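Local coordinates for protein LipS lipolytic enzyme (Unidentified, PDB 4FBL) that probably hydrolyses ester bonds of lipids as a thermostable lipase of the alpha/beta hydrolase family, at residues L36-P44 against P84-E95; V217-R227 against I244-E255. All coordinates share one frame; numbering follows the deposited sequence. Where two conformers were deposited one is given.

Interaction 1. Residues L36-P44 against P84-E95; sequences LQVLPGAEP and PRLTGHGTTPAE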
loop_
_atom_site.group_PDB
_atom_site.type_symbol
_atom_site.label_atom_id
_atom_site.label_comp_id
_atom_site.label_asym_id
_atom_site.label_seq_id
_atom_site.Cartn_x
_atom_site.Cartn_y
_atom_site.Cartn_z
ATOM N N LEU C 36 -7.787 28.016 4.875
ATOM C CA LEU C 36 -6.342 28.438 4.888
ATOM C C LEU C 36 -6.031 29.276 3.639
ATOM O O LEU C 36 -6.786 29.266 2.691
ATOM C CB LEU C 36 -5.423 27.178 4.964
ATOM C CG LEU C 36 -4.858 26.610 6.292
ATOM C CD1 LEU C 36 -5.863 26.725 7.481
ATOM C CD2 LEU C 36 -4.332 25.124 6.171
ATOM N N GLN C 37 -4.915 29.992 3.630
ATOM C CA GLN C 37 -4.473 30.658 2.413
ATOM C C GLN C 37 -3.644 29.724 1.514
ATOM O O GLN C 37 -2.748 29.019 1.996
ATOM C CB GLN C 37 -3.641 31.906 2.762
ATOM C CG GLN C 37 -4.446 33.172 3.234
ATOM C CD GLN C 37 -5.645 33.555 2.329
ATOM O OE1 GLN C 37 -5.487 33.882 1.150
ATOM N NE2 GLN C 37 -6.843 33.529 2.903
ATOM N N VAL C 38 -3.928 29.731 0.210
ATOM C CA VAL C 38 -3.108 29.016 -0.779
ATOM C C VAL C 38 -1.854 29.827 -0.999
ATOM O O VAL C 38 -1.947 31.025 -1.207
ATOM C CB VAL C 38 -3.890 28.808 -2.111
ATOM C CG1 VAL C 38 -3.040 28.208 -3.161
ATOM C CG2 VAL C 38 -5.118 27.961 -1.872
ATOM N N LEU C 39 -0.677 29.185 -0.951
ATOM C CA LEU C 39 0.559 29.804 -1.293
ATOM C C LEU C 39 0.565 30.439 -2.711
ATOM O O LEU C 39 0.009 29.879 -3.659
ATOM C CB LEU C 39 1.702 28.789 -1.221
ATOM C CG LEU C 39 2.139 28.351 0.192
ATOM C CD1 LEU C 39 3.056 27.154 0.010
ATOM C CD2 LEU C 39 2.872 29.466 0.986
ATOM N N PRO C 40 1.210 31.611 -2.842
ATOM C CA PRO C 40 1.395 32.259 -4.188
ATOM C C PRO C 40 2.011 31.277 -5.165
ATOM O O PRO C 40 3.049 30.654 -4.865
ATOM C CB PRO C 40 2.397 33.416 -3.890
ATOM C CG PRO C 40 2.032 33.804 -2.387
ATOM C CD PRO C 40 1.612 32.489 -1.700
ATOM N N GLY C 41 1.390 31.071 -6.308
ATOM C CA GLY C 41 2.000 30.137 -7.316
ATOM C C GLY C 41 1.438 28.688 -7.322
ATOM O O GLY C 41 1.740 27.891 -8.245
ATOM N N ALA C 42 0.579 28.382 -6.329
ATOM C CA ALA C 42 0.121 26.998 -6.062
ATOM C C ALA C 42 -1.367 26.876 -6.381
ATOM O O ALA C 42 -2.044 25.866 -5.990
ATOM C CB ALA C 42 0.346 26.645 -4.597
ATOM N N GLU C 43 -1.876 27.886 -7.078
ATOM C CA GLU C 43 -3.278 27.899 -7.478
ATOM C C GLU C 43 -3.541 26.767 -8.532
ATOM O O GLU C 43 -2.645 26.428 -9.321
ATOM C CB GLU C 43 -3.736 29.329 -7.942
ATOM C CG GLU C 43 -3.333 29.790 -9.351
ATOM C CD GLU C 43 -1.842 30.188 -9.519
ATOM O OE1 GLU C 43 -1.052 30.258 -8.530
ATOM O OE2 GLU C 43 -1.466 30.424 -10.673
ATOM N N PRO C 44 -4.736 26.153 -8.488
ATOM C CA PRO C 44 -5.120 25.142 -9.482
ATOM C C PRO C 44 -5.282 25.866 -10.816
ATOM O O PRO C 44 -5.344 27.105 -10.830
ATOM C CB PRO C 44 -6.489 24.668 -9.004
ATOM C CG PRO C 44 -6.989 25.730 -8.056
ATOM C CD PRO C 44 -5.788 26.385 -7.472
ATOM N N PRO C 84 -6.006 20.044 -10.659
ATOM C CA PRO C 84 -6.435 20.324 -9.269
ATOM C C PRO C 84 -5.300 20.527 -8.291
ATOM O O PRO C 84 -4.216 19.978 -8.481
ATOM C CB PRO C 84 -7.182 19.014 -8.842
ATOM C CG PRO C 84 -6.621 17.939 -9.796
ATOM C CD PRO C 84 -6.353 18.690 -11.109
ATOM N N ARG C 85 -5.628 21.180 -7.178
ATOM C CA ARG C 85 -4.700 21.342 -6.074
ATOM C C ARG C 85 -5.110 20.197 -5.101
ATOM O O ARG C 85 -6.211 20.217 -4.544
ATOM C CB ARG C 85 -4.869 22.716 -5.383
ATOM C CG ARG C 85 -3.797 22.931 -4.286
ATOM C CD ARG C 85 -3.986 24.358 -3.600
ATOM N NE ARG C 85 -5.368 24.528 -3.148
ATOM C CZ ARG C 85 -5.872 24.026 -2.031
ATOM N NH1 ARG C 85 -5.169 23.215 -1.224
ATOM N NH2 ARG C 85 -7.101 24.332 -1.742
ATOM N N LEU C 86 -4.228 19.213 -4.893
ATOM C CA LEU C 86 -4.663 18.114 -3.954
ATOM C C LEU C 86 -4.890 18.623 -2.531
ATOM O O LEU C 86 -4.268 19.595 -2.106
ATOM C CB LEU C 86 -3.675 16.972 -3.940
ATOM C CG LEU C 86 -3.515 16.366 -5.325
ATOM C CD1 LEU C 86 -2.413 15.235 -5.362
ATOM C CD2 LEU C 86 -4.887 15.898 -5.948
ATOM N N THR C 87 -5.804 17.989 -1.801
ATOM C CA THR C 87 -6.060 18.299 -0.403
ATOM C C THR C 87 -4.761 18.399 0.419
ATOM O O THR C 87 -3.880 17.525 0.322
ATOM C CB THR C 87 -6.964 17.170 0.203
ATOM O OG1 THR C 87 -8.120 17.018 -0.667
ATOM C CG2 THR C 87 -7.398 17.509 1.730
ATOM N N GLY C 88 -4.641 19.440 1.252
ATOM C CA GLY C 88 -3.460 19.555 2.069
ATOM C C GLY C 88 -2.217 20.042 1.389
ATOM O O GLY C 88 -1.165 20.193 2.065
ATOM N N HIS C 89 -2.284 20.264 0.045
ATOM C CA HIS C 89 -1.105 20.741 -0.730
ATOM C C HIS C 89 -1.195 22.252 -1.103
ATOM O O HIS C 89 -2.341 22.835 -1.246
ATOM C CB HIS C 89 -0.843 19.912 -2.004
ATOM C CG HIS C 89 -0.554 18.490 -1.725
ATOM N ND1 HIS C 89 0.673 17.915 -1.964
ATOM C CD2 HIS C 89 -1.301 17.545 -1.116
ATOM C CE1 HIS C 89 0.653 16.655 -1.569
ATOM N NE2 HIS C 89 -0.534 16.401 -1.084
ATOM N N GLY C 90 -0.010 22.860 -1.258
ATOM C CA GLY C 90 0.115 24.333 -1.503
ATOM C C GLY C 90 -0.571 25.201 -0.431
ATOM O O GLY C 90 -1.041 26.318 -0.746
ATOM N N THR C 91 -0.701 24.683 0.812
ATOM C CA THR C 91 -1.194 25.456 2.027
ATOM C C THR C 91 -0.085 25.335 3.109
ATOM O O THR C 91 0.899 26.075 3.065
ATOM C CB THR C 91 -2.520 24.966 2.502
ATOM O OG1 THR C 91 -2.460 23.557 2.851
ATOM C CG2 THR C 91 -3.550 25.140 1.397
ATOM N N THR C 92 -0.143 24.325 3.982
ATOM C CA THR C 92 0.928 24.153 4.945
ATOM C C THR C 92 1.212 22.670 5.130
ATOM O O THR C 92 0.286 21.860 4.910
ATOM C CB THR C 92 0.528 24.733 6.320
ATOM O OG1 THR C 92 -0.558 23.983 6.915
ATOM C CG2 THR C 92 0.130 26.199 6.193
ATOM N N PRO C 93 2.474 22.322 5.529
ATOM C CA PRO C 93 2.781 20.930 5.780
ATOM C C PRO C 93 1.883 20.338 6.864
ATOM O O PRO C 93 1.521 19.127 6.750
ATOM C CB PRO C 93 4.281 20.931 6.178
ATOM C CG PRO C 93 4.823 22.230 5.475
ATOM C CD PRO C 93 3.687 23.178 5.635
ATOM N N ALA C 94 1.477 21.139 7.846
ATOM C CA ALA C 94 0.467 20.675 8.857
ATOM C C ALA C 94 -0.883 20.243 8.278
ATOM O O ALA C 94 -1.518 19.268 8.736
ATOM C CB ALA C 94 0.202 21.758 9.965
ATOM N N GLU C 95 -1.399 20.994 7.317
ATOM C CA GLU C 95 -2.623 20.531 6.667
ATOM C C GLU C 95 -2.418 19.201 5.830
ATOM O O GLU C 95 -3.269 18.265 5.845
ATOM C CB GLU C 95 -3.245 21.659 5.863
ATOM C CG GLU C 95 -4.560 21.156 5.274
ATOM C CD GLU C 95 -5.308 22.122 4.336
ATOM O OE1 GLU C 95 -6.428 22.503 4.790
ATOM O OE2 GLU C 95 -4.836 22.432 3.174
HETATM O O HOH W 1 -0.718 28.605 3.511
#
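Leu-36 reaches the start of helix 93-97 with one methyl: its CD2 lies 3.6 Å from Glu-95 CB and also touches the carboxylate, the two side chains running past each other in opposite directions. That carboxylate is held by Thr-91, whose OG1 donates to Glu-95 OE2 (2.6 Å) from above the carboxylate plane. Glu-95 is stretched out, CG turned opposite its amide nitrogen (chi1 -177°), which brings its carboxylate to this hydroxyl, while Thr-92 OG1 caps the helix by accepting from Glu-95 N. At Gln-37 the link is indirect: a water donates to Gln-37 O and, weakly, to Thr-91 O. Val-38 and Arg-85 approach from opposite directions, Val-38 CG2 lying over one face of the guanidinium, 3.7 Å from NE, and CG1 beside CD. Arg-85 bends at chi3, which turns NH1 to His-89 O (2.9 Å), in both the guanidinium and carbonyl planes; an alanine here would probably leave His-89 O without this donor and open a gap under Val-38. Val-38 CA also makes a CA-H...O contact with Gly-90 O, and Leu-39 N supplies the direct backbone bond to that same oxygen at 2.9 Å. The type II turn from Leu-39 to Ala-42 then brings Ala-42 CB to 3.9 Å from Gly-90 CA; Gly-90 has positive phi, and the Ala-42 methyl sits where a beta carbon on it would point. Ala-42 O, buried against Arg-85 CD, has no polar partner. Pro-44 closes the contact, its CB 4.0 Å from Arg-85 N. Here the N-terminal arm lies across the loop that leaves strand 80-83 of an alpha/beta-hydrolase sheet and runs, through a second type II turn at Leu-86 to His-89, into a threonine-capped helix.

Interaction 2. Residues V217-R227 against I244-E255; sequences VKCPALIIQSR and IGSTEKELLWLE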
loop_
_atom_site.group_PDB
_atom_site.type_symbol
_atom_site.label_atom_id
_atom_site.label_comp_id
_atom_site.label_asym_id
_atom_site.label_seq_id
_atom_site.Cartn_x
_atom_site.Cartn_y
_atom_site.Cartn_z
ATOM N N VAL C 217 -6.123 -1.758 -16.617
ATOM C CA VAL C 217 -5.941 -0.562 -17.482
ATOM C C VAL C 217 -5.922 -1.024 -18.932
ATOM O O VAL C 217 -5.096 -1.853 -19.254
ATOM C CB VAL C 217 -4.600 0.162 -17.233
ATOM C CG1 VAL C 217 -4.457 1.313 -18.211
ATOM C CG2 VAL C 217 -4.520 0.663 -15.778
ATOM N N LYS C 218 -6.840 -0.501 -19.756
ATOM C CA LYS C 218 -7.040 -0.961 -21.137
ATOM C C LYS C 218 -6.871 0.201 -22.109
ATOM O O LYS C 218 -6.720 -0.046 -23.259
ATOM C CB LYS C 218 -8.508 -1.503 -21.381
ATOM C CG LYS C 218 -8.849 -2.934 -20.818
ATOM C CD LYS C 218 -8.274 -4.179 -21.678
ATOM C CE LYS C 218 -8.495 -5.589 -21.000
ATOM N NZ LYS C 218 -8.112 -5.568 -19.516
ATOM N N CYS C 219 -7.021 1.456 -21.688
ATOM C CA CYS C 219 -6.912 2.536 -22.673
ATOM C C CYS C 219 -5.480 2.684 -23.207
ATOM O O CYS C 219 -4.540 2.250 -22.569
ATOM C CB CYS C 219 -7.378 3.883 -22.084
ATOM S SG CYS C 219 -6.390 4.428 -20.600
ATOM N N PRO C 220 -5.304 3.365 -24.359
ATOM C CA PRO C 220 -3.966 3.761 -24.841
ATOM C C PRO C 220 -3.084 4.471 -23.781
ATOM O O PRO C 220 -3.582 5.231 -22.971
ATOM C CB PRO C 220 -4.268 4.672 -26.042
ATOM C CG PRO C 220 -5.551 4.196 -26.544
ATOM C CD PRO C 220 -6.359 3.751 -25.303
ATOM N N ALA C 221 -1.783 4.183 -23.746
ATOM C CA ALA C 221 -0.925 4.721 -22.690
ATOM C C ALA C 221 0.395 5.201 -23.311
ATOM O O ALA C 221 0.954 4.468 -24.123
ATOM C CB ALA C 221 -0.673 3.704 -21.571
ATOM N N LEU C 222 0.817 6.433 -22.928
ATOM C CA LEU C 222 2.131 6.956 -23.151
ATOM C C LEU C 222 2.799 7.061 -21.785
ATOM O O LEU C 222 2.485 7.959 -20.977
ATOM C CB LEU C 222 2.067 8.326 -23.864
ATOM C CG LEU C 222 3.380 9.066 -24.133
ATOM C CD1 LEU C 222 4.435 8.229 -24.952
ATOM C CD2 LEU C 222 3.129 10.439 -24.793
ATOM N N ILE C 223 3.720 6.129 -21.527
ATOM C CA ILE C 223 4.362 6.050 -20.206
ATOM C C ILE C 223 5.680 6.784 -20.350
ATOM O O ILE C 223 6.544 6.372 -21.127
ATOM C CB ILE C 223 4.596 4.567 -19.799
ATOM C CG1 ILE C 223 3.275 3.798 -19.854
ATOM C CG2 ILE C 223 5.222 4.466 -18.363
ATOM C CD1 ILE C 223 3.375 2.401 -20.507
ATOM N N ILE C 224 5.821 7.864 -19.592
ATOM C CA ILE C 224 6.973 8.755 -19.721
ATOM C C ILE C 224 7.828 8.591 -18.490
ATOM O O ILE C 224 7.338 8.801 -17.409
ATOM C CB ILE C 224 6.488 10.245 -19.844
ATOM C CG1 ILE C 224 5.592 10.324 -21.089
ATOM C CG2 ILE C 224 7.712 11.232 -19.893
ATOM C CD1 ILE C 224 5.027 11.738 -21.406
ATOM N N GLN C 225 9.082 8.218 -18.671
ATOM C CA GLN C 225 9.951 7.914 -17.530
ATOM C C GLN C 225 11.359 8.505 -17.750
ATOM O O GLN C 225 11.933 8.299 -18.797
ATOM C CB GLN C 225 10.078 6.379 -17.310
ATOM C CG GLN C 225 10.285 5.919 -15.828
ATOM C CD GLN C 225 8.999 5.950 -14.907
ATOM O OE1 GLN C 225 9.138 6.159 -13.708
ATOM N NE2 GLN C 225 7.767 5.847 -15.480
ATOM N N SER C 226 11.897 9.178 -16.736
ATOM C CA SER C 226 13.230 9.635 -16.747
ATOM C C SER C 226 14.200 8.454 -16.552
ATOM O O SER C 226 14.029 7.552 -15.657
ATOM C CB SER C 226 13.461 10.635 -15.639
ATOM O OG SER C 226 12.819 11.888 -15.813
ATOM N N ARG C 227 15.221 8.467 -17.402
ATOM C CA ARG C 227 16.177 7.385 -17.454
ATOM C C ARG C 227 16.976 7.433 -16.167
ATOM O O ARG C 227 17.356 6.439 -15.645
ATOM C CB ARG C 227 17.042 7.494 -18.738
ATOM C CG ARG C 227 18.077 6.524 -18.840
ATOM C CD ARG C 227 17.578 5.291 -19.564
ATOM N NE ARG C 227 17.339 5.529 -20.992
ATOM C CZ ARG C 227 16.909 4.582 -21.826
ATOM N NH1 ARG C 227 16.722 3.332 -21.419
ATOM N NH2 ARG C 227 16.680 4.873 -23.087
ATOM N N ILE C 244 0.171 -3.422 -17.772
ATOM C CA ILE C 244 -1.134 -3.005 -18.228
ATOM C C ILE C 244 -1.701 -3.924 -19.290
ATOM O O ILE C 244 -0.968 -4.533 -20.071
ATOM C CB ILE C 244 -1.111 -1.575 -18.911
ATOM C CG1 ILE C 244 -0.011 -1.496 -19.993
ATOM C CG2 ILE C 244 -0.998 -0.499 -17.870
ATOM C CD1 ILE C 244 -0.131 -0.184 -20.823
ATOM N N GLY C 245 -3.020 -3.926 -19.393
ATOM C CA GLY C 245 -3.730 -4.746 -20.385
ATOM C C GLY C 245 -3.909 -4.001 -21.680
ATOM O O GLY C 245 -4.396 -4.590 -22.630
ATOM N N SER C 246 -3.518 -2.704 -21.749
ATOM C CA SER C 246 -3.606 -1.920 -23.004
ATOM C C SER C 246 -2.939 -2.551 -24.210
ATOM O O SER C 246 -1.798 -2.997 -24.142
ATOM C CB SER C 246 -3.029 -0.514 -22.786
ATOM O OG SER C 246 -3.502 -0.033 -21.525
ATOM N N THR C 247 -3.592 -2.550 -25.359
ATOM C CA THR C 247 -2.917 -3.086 -26.560
ATOM C C THR C 247 -2.099 -1.963 -27.199
ATOM O O THR C 247 -1.130 -2.213 -27.886
ATOM C CB THR C 247 -3.912 -3.722 -27.554
ATOM O OG1 THR C 247 -4.699 -2.690 -28.122
ATOM C CG2 THR C 247 -4.920 -4.633 -26.831
ATOM N N GLU C 248 -2.432 -0.707 -26.900
ATOM C CA GLU C 248 -1.668 0.403 -27.469
ATOM C C GLU C 248 -0.834 1.099 -26.383
ATOM O O GLU C 248 -1.399 1.706 -25.446
ATOM C CB GLU C 248 -2.612 1.439 -28.071
ATOM C CG GLU C 248 -3.320 1.012 -29.321
ATOM C CD GLU C 248 -3.431 2.200 -30.227
ATOM O OE1 GLU C 248 -2.342 2.759 -30.569
ATOM O OE2 GLU C 248 -4.591 2.603 -30.554
ATOM N N LYS C 249 0.483 1.003 -26.456
ATOM C CA LYS C 249 1.273 1.500 -25.332
ATOM C C LYS C 249 2.619 1.828 -25.831
ATOM O O LYS C 249 3.084 1.170 -26.722
ATOM C CB LYS C 249 1.373 0.476 -24.208
ATOM C CG LYS C 249 1.805 -0.979 -24.696
ATOM C CD LYS C 249 1.909 -1.912 -23.523
ATOM C CE LYS C 249 2.521 -3.334 -23.912
ATOM N NZ LYS C 249 2.235 -4.402 -22.864
ATOM N N GLU C 250 3.255 2.839 -25.242
ATOM C CA GLU C 250 4.607 3.248 -25.625
ATOM C C GLU C 250 5.351 3.628 -24.367
ATOM O O GLU C 250 4.792 4.277 -23.500
ATOM C CB GLU C 250 4.527 4.467 -26.566
ATOM C CG GLU C 250 5.917 4.869 -27.091
ATOM C CD GLU C 250 5.956 6.215 -27.842
ATOM O OE1 GLU C 250 4.917 6.716 -28.385
ATOM O OE2 GLU C 250 7.074 6.764 -27.874
ATOM N N LEU C 251 6.600 3.225 -24.243
ATOM C CA LEU C 251 7.440 3.686 -23.173
ATOM C C LEU C 251 8.440 4.729 -23.758
ATOM O O LEU C 251 9.315 4.372 -24.568
ATOM C CB LEU C 251 8.138 2.479 -22.466
ATOM C CG LEU C 251 9.090 2.745 -21.294
ATOM C CD1 LEU C 251 8.459 3.576 -20.168
ATOM C CD2 LEU C 251 9.728 1.383 -20.679
ATOM N N LEU C 252 8.289 5.990 -23.349
ATOM C CA LEU C 252 9.210 7.084 -23.715
ATOM C C LEU C 252 10.206 7.454 -22.619
ATOM O O LEU C 252 9.825 8.016 -21.539
ATOM C CB LEU C 252 8.439 8.325 -24.152
ATOM C CG LEU C 252 9.275 9.558 -24.467
ATOM C CD1 LEU C 252 10.040 9.345 -25.793
ATOM C CD2 LEU C 252 8.161 10.675 -24.581
ATOM N N TRP C 253 11.487 7.137 -22.885
ATOM C CA TRP C 253 12.532 7.373 -21.904
ATOM C C TRP C 253 13.068 8.772 -22.021
ATOM O O TRP C 253 13.403 9.192 -23.121
ATOM C CB TRP C 253 13.676 6.381 -22.127
ATOM C CG TRP C 253 13.364 4.981 -21.596
ATOM C CD1 TRP C 253 13.174 3.810 -22.340
ATOM C CD2 TRP C 253 13.300 4.599 -20.217
ATOM N NE1 TRP C 253 12.976 2.748 -21.480
ATOM C CE2 TRP C 253 13.044 3.202 -20.178
ATOM C CE3 TRP C 253 13.432 5.308 -19.000
ATOM C CZ2 TRP C 253 12.880 2.488 -18.945
ATOM C CZ3 TRP C 253 13.249 4.612 -17.793
ATOM C CH2 TRP C 253 12.956 3.202 -17.788
ATOM N N LEU C 254 13.159 9.517 -20.939
ATOM C CA LEU C 254 13.692 10.863 -21.040
ATOM C C LEU C 254 15.223 10.884 -20.774
ATOM O O LEU C 254 15.659 10.468 -19.692
ATOM C CB LEU C 254 12.958 11.814 -20.090
ATOM C CG LEU C 254 11.423 11.970 -20.332
ATOM C CD1 LEU C 254 10.757 12.786 -19.249
ATOM C CD2 LEU C 254 11.012 12.456 -21.729
ATOM N N GLU C 255 16.018 11.352 -21.741
ATOM C CA GLU C 255 17.521 11.283 -21.631
ATOM C C GLU C 255 18.138 12.462 -20.906
ATOM O O GLU C 255 19.270 12.407 -20.563
ATOM C CB GLU C 255 18.171 11.114 -23.003
ATOM C CG GLU C 255 17.654 9.948 -23.919
ATOM C CD GLU C 255 17.653 8.524 -23.290
ATOM O OE1 GLU C 255 18.146 8.321 -22.163
ATOM O OE2 GLU C 255 17.156 7.563 -23.920
HETATM O O HOH W 2 -4.978 0.270 -25.612
HETATM O O HOH W 3 -6.518 -2.423 -24.948
#
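Arg-227 and Glu-255 form a salt bridge at the C-terminal end of the two strands. The arginine grips the carboxylate side-on, NE to OE1 at 3.1 Å and NH2 to OE2 at 2.9 Å, each oxygen using its syn lone pair and the two groups nearly coplanar. Bends at chi2 (91°) and chi3 fold the same guanidinium flat onto Trp-253, planes 14° apart, in a cation-pi stack with CZ 3.9 Å from the centroid of the five-membered ring. Leu-251 CG lies over the opposite face of the indole, toward its rim, and Ser-226 O lies at its edge. Backbone bonds run as a parallel ladder from Ala-221 N to Glu-248 O through Arg-227 N to Leu-254 O. The ladder pairs the two strands of a beta-alpha-beta unit, 221-226 and 249-254, linked through helix 235-243; 249-254 is outermost in the sheet within this chain. Before the ladder, Ser-246 OG donates to Cys-219 O at 2.7 Å, and two waters join Lys-218 O to the amides of Thr-247 and Glu-248. Apolar contacts divide between the faces. Towards helix 235-243, Ile-223 CG2 meets Leu-251 CD1, and Ile-244 CD1 reaches Ala-221 CB at 4.0 Å. On the face towards helix 267-279, Ile-224 CG2 presses tightly on Leu-254 CD1 at 3.5 Å, while Leu-222 CD1 touches Leu-252 CB and lies alongside Glu-250.

In the fold
From the first modelled residue, segment 36-44 leads into strand 45-47, one outer strand of the sheet within this chain; the chain then forms strand 52-57, helix 68-76 and strand 80-83 before interaction 1 closes this loop at 84-95. Strands 121-127 and 147-151, with their helices, the small two-stranded sheet 174-176/194-196 and helix 200-213 intervene before interaction 2 opens at 217. Its loop is shorter, 16 residues carrying helix 235-243, and ends on the other outer strand, 249-254. The two contacts follow in series, neither nested nor crossed. Their centres are 30 Å apart, on opposite sides of the chain's centre: interaction 1 ties the N-terminal arm to a connecting loop, interaction 2 joins the last two strands.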